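Local coordinates for translation initiation factor 6 (Methanocaldococcus jannaschii, PDB 1G61), which binds the 50S ribosomal subunit and prevents it from joining the 30S subunit to form the 70S initiation complex, at residues L70-I75 against L95-I100. Sequence-based numbering, arbitrary orientation.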
loop_
_atom_site.group_PDB
_atom_site.type_symbol
_atom_site.label_atom_id
_atom_site.label_comp_id
_atom_site.label_asym_id
_atom_site.label_seq_id
_atom_site.Cartn_x
_atom_site.Cartn_y
_atom_site.Cartn_z
ATOM N N LEU A 70 -1.255 -7.675 -9.167
ATOM C CA LEU A 70 -1.647 -7.935 -7.778
ATOM C C LEU A 70 -0.788 -9.078 -7.288
ATOM O O LEU A 70 -0.840 -10.163 -7.900
ATOM C CB LEU A 70 -3.142 -8.308 -7.700
ATOM C CG LEU A 70 -3.629 -8.830 -6.304
ATOM C CD1 LEU A 70 -3.507 -7.772 -5.245
ATOM C CD2 LEU A 70 -5.035 -9.371 -6.444
ATOM N N LEU A 71 -0.051 -8.843 -6.215
ATOM C CA LEU A 71 0.844 -9.882 -5.666
ATOM C C LEU A 71 0.210 -10.493 -4.408
ATOM O O LEU A 71 -0.222 -9.757 -3.508
ATOM C CB LEU A 71 2.198 -9.304 -5.284
ATOM C CG LEU A 71 2.904 -8.466 -6.330
ATOM C CD1 LEU A 71 4.265 -7.993 -5.801
ATOM C CD2 LEU A 71 3.097 -9.264 -7.608
ATOM N N LEU A 72 0.197 -11.814 -4.351
ATOM C CA LEU A 72 -0.411 -12.523 -3.218
ATOM C C LEU A 72 0.641 -13.471 -2.654
ATOM O O LEU A 72 1.460 -14.009 -3.403
ATOM C CB LEU A 72 -1.628 -13.275 -3.714
ATOM C CG LEU A 72 -2.782 -12.382 -4.169
ATOM C CD1 LEU A 72 -3.806 -13.211 -4.949
ATOM C CD2 LEU A 72 -3.436 -11.697 -2.974
ATOM N N PRO A 73 0.595 -13.738 -1.348
ATOM C CA PRO A 73 1.534 -14.661 -0.717
ATOM C C PRO A 73 1.100 -16.101 -0.933
ATOM O O PRO A 73 -0.047 -16.419 -1.332
ATOM C CB PRO A 73 1.421 -14.253 0.767
ATOM C CG PRO A 73 -0.043 -13.926 0.933
ATOM C CD PRO A 73 -0.347 -13.157 -0.356
ATOM N N LYS A 74 2.055 -17.024 -0.624
ATOM C CA LYS A 74 1.798 -18.432 -0.898
ATOM C C LYS A 74 0.655 -18.981 -0.050
ATOM O O LYS A 74 0.122 -20.052 -0.376
ATOM C CB LYS A 74 3.079 -19.257 -0.684
ATOM C CG LYS A 74 3.557 -19.254 0.771
ATOM C CD LYS A 74 4.880 -20.001 0.896
ATOM C CE LYS A 74 5.432 -19.898 2.312
ATOM N NZ LYS A 74 6.433 -20.965 2.600
ATOM N N ILE A 75 0.299 -18.316 1.040
ATOM C CA ILE A 75 -0.755 -18.797 1.933
ATOM C C ILE A 75 -2.127 -18.409 1.416
ATOM O O ILE A 75 -3.124 -18.743 2.077
ATOM C CB ILE A 75 -0.514 -18.257 3.367
ATOM C CG1 ILE A 75 -0.464 -16.723 3.465
ATOM C CG2 ILE A 75 0.705 -18.891 4.034
ATOM C CD1 ILE A 75 -0.451 -16.214 4.911
ATOM N N LEU A 95 -5.570 -7.616 -14.388
ATOM C CA LEU A 95 -4.312 -7.514 -13.673
ATOM C C LEU A 95 -3.517 -8.796 -13.834
ATOM O O LEU A 95 -4.095 -9.884 -13.997
ATOM C CB LEU A 95 -4.516 -7.353 -12.166
ATOM C CG LEU A 95 -5.356 -6.148 -11.718
ATOM C CD1 LEU A 95 -5.375 -6.040 -10.202
ATOM C CD2 LEU A 95 -4.818 -4.869 -12.294
ATOM N N ASN A 96 -2.200 -8.668 -13.685
ATOM C CA ASN A 96 -1.311 -9.812 -13.590
ATOM C C ASN A 96 -1.389 -10.323 -12.156
ATOM O O ASN A 96 -0.704 -9.744 -11.294
ATOM C CB ASN A 96 0.121 -9.402 -13.936
ATOM C CG ASN A 96 0.313 -8.877 -15.337
ATOM O OD1 ASN A 96 -0.263 -9.405 -16.290
ATOM N ND2 ASN A 96 1.123 -7.834 -15.508
ATOM N N VAL A 97 -2.238 -11.310 -11.853
ATOM C CA VAL A 97 -2.346 -11.819 -10.487
ATOM C C VAL A 97 -1.245 -12.863 -10.285
ATOM O O VAL A 97 -1.198 -13.868 -10.976
ATOM C CB VAL A 97 -3.737 -12.402 -10.232
ATOM C CG1 VAL A 97 -3.845 -12.947 -8.805
ATOM C CG2 VAL A 97 -4.766 -11.297 -10.521
ATOM N N GLU A 98 -0.353 -12.588 -9.326
ATOM C CA GLU A 98 0.878 -13.394 -9.204
ATOM C C GLU A 98 1.074 -13.824 -7.774
ATOM O O GLU A 98 1.041 -12.956 -6.868
ATOM C CB GLU A 98 2.069 -12.564 -9.703
ATOM C CG GLU A 98 3.423 -13.142 -9.380
ATOM C CD GLU A 98 3.789 -14.417 -10.099
ATOM O OE1 GLU A 98 2.979 -14.913 -10.918
ATOM O OE2 GLU A 98 4.906 -14.946 -9.866
ATOM N N ILE A 99 1.253 -15.121 -7.511
ATOM C CA ILE A 99 1.610 -15.592 -6.177
ATOM C C ILE A 99 3.136 -15.558 -6.083
ATOM O O ILE A 99 3.858 -16.208 -6.868
ATOM C CB ILE A 99 1.049 -17.001 -5.929
ATOM C CG1 ILE A 99 -0.496 -16.995 -6.031
ATOM C CG2 ILE A 99 1.590 -17.536 -4.603
ATOM C CD1 ILE A 99 -1.134 -18.371 -5.929
ATOM N N ILE A 100 3.614 -14.770 -5.119
ATOM C CA ILE A 100 5.044 -14.664 -4.802
ATOM C C ILE A 100 5.311 -15.677 -3.694
ATOM O O ILE A 100 4.821 -15.516 -2.565
ATOM C CB ILE A 100 5.383 -13.239 -4.347
ATOM C CG1 ILE A 100 5.125 -12.185 -5.439
ATOM C CG2 ILE A 100 6.819 -13.206 -3.831
ATOM C CD1 ILE A 100 5.973 -12.345 -6.695
HETATM O O HOH W 1 4.580 -15.906 0.241
#
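Leu72 and Val97 mesh across two neighbouring parallel strands, with Leu72 CD1 resting 3.9 Å from Val97 CG1. Leu70 lies on the same face. Its CB sits over the gap between Val97 CG2 and Leu95 CD1, closer to the Leu95 methyl at 4.0 Å. Helix 78-90 covers this face: Ile84 meets Leu70, Leu81 meets Leu72 and Lys85 meets Val97. On the other face, Leu71 sits over the notch between Glu98 CB and Ile100 CG1. With CG anti to its carbonyl carbon (chi1 -50°), Leu71 brings CD2 to 4.0 Å from Glu98 CB, while its CB lies 4.1 Å from Ile100 CG1. The Glu98 chain bends at chi2, and its carboxylate leads away from strand 69-73. Helix 128-135 packs on this face. Four backbone hydrogen bonds set the parallel register, running from Leu70 N to Asn96 O, Glu98 N to Leu70 O, Leu72 N to Glu98 O and Ile100 N to Leu72 O. There the direct hydrogen bonds stop, and a water bridges Lys74 N (2.9 Å) and Ile100 O (2.8 Å). Ile99 CG2 packs 3.8 Å from Lys74 CA. Strands 69-73 and 96-100, linked by helix 78-90, form a beta-alpha-beta unit of the eIF-6 fold.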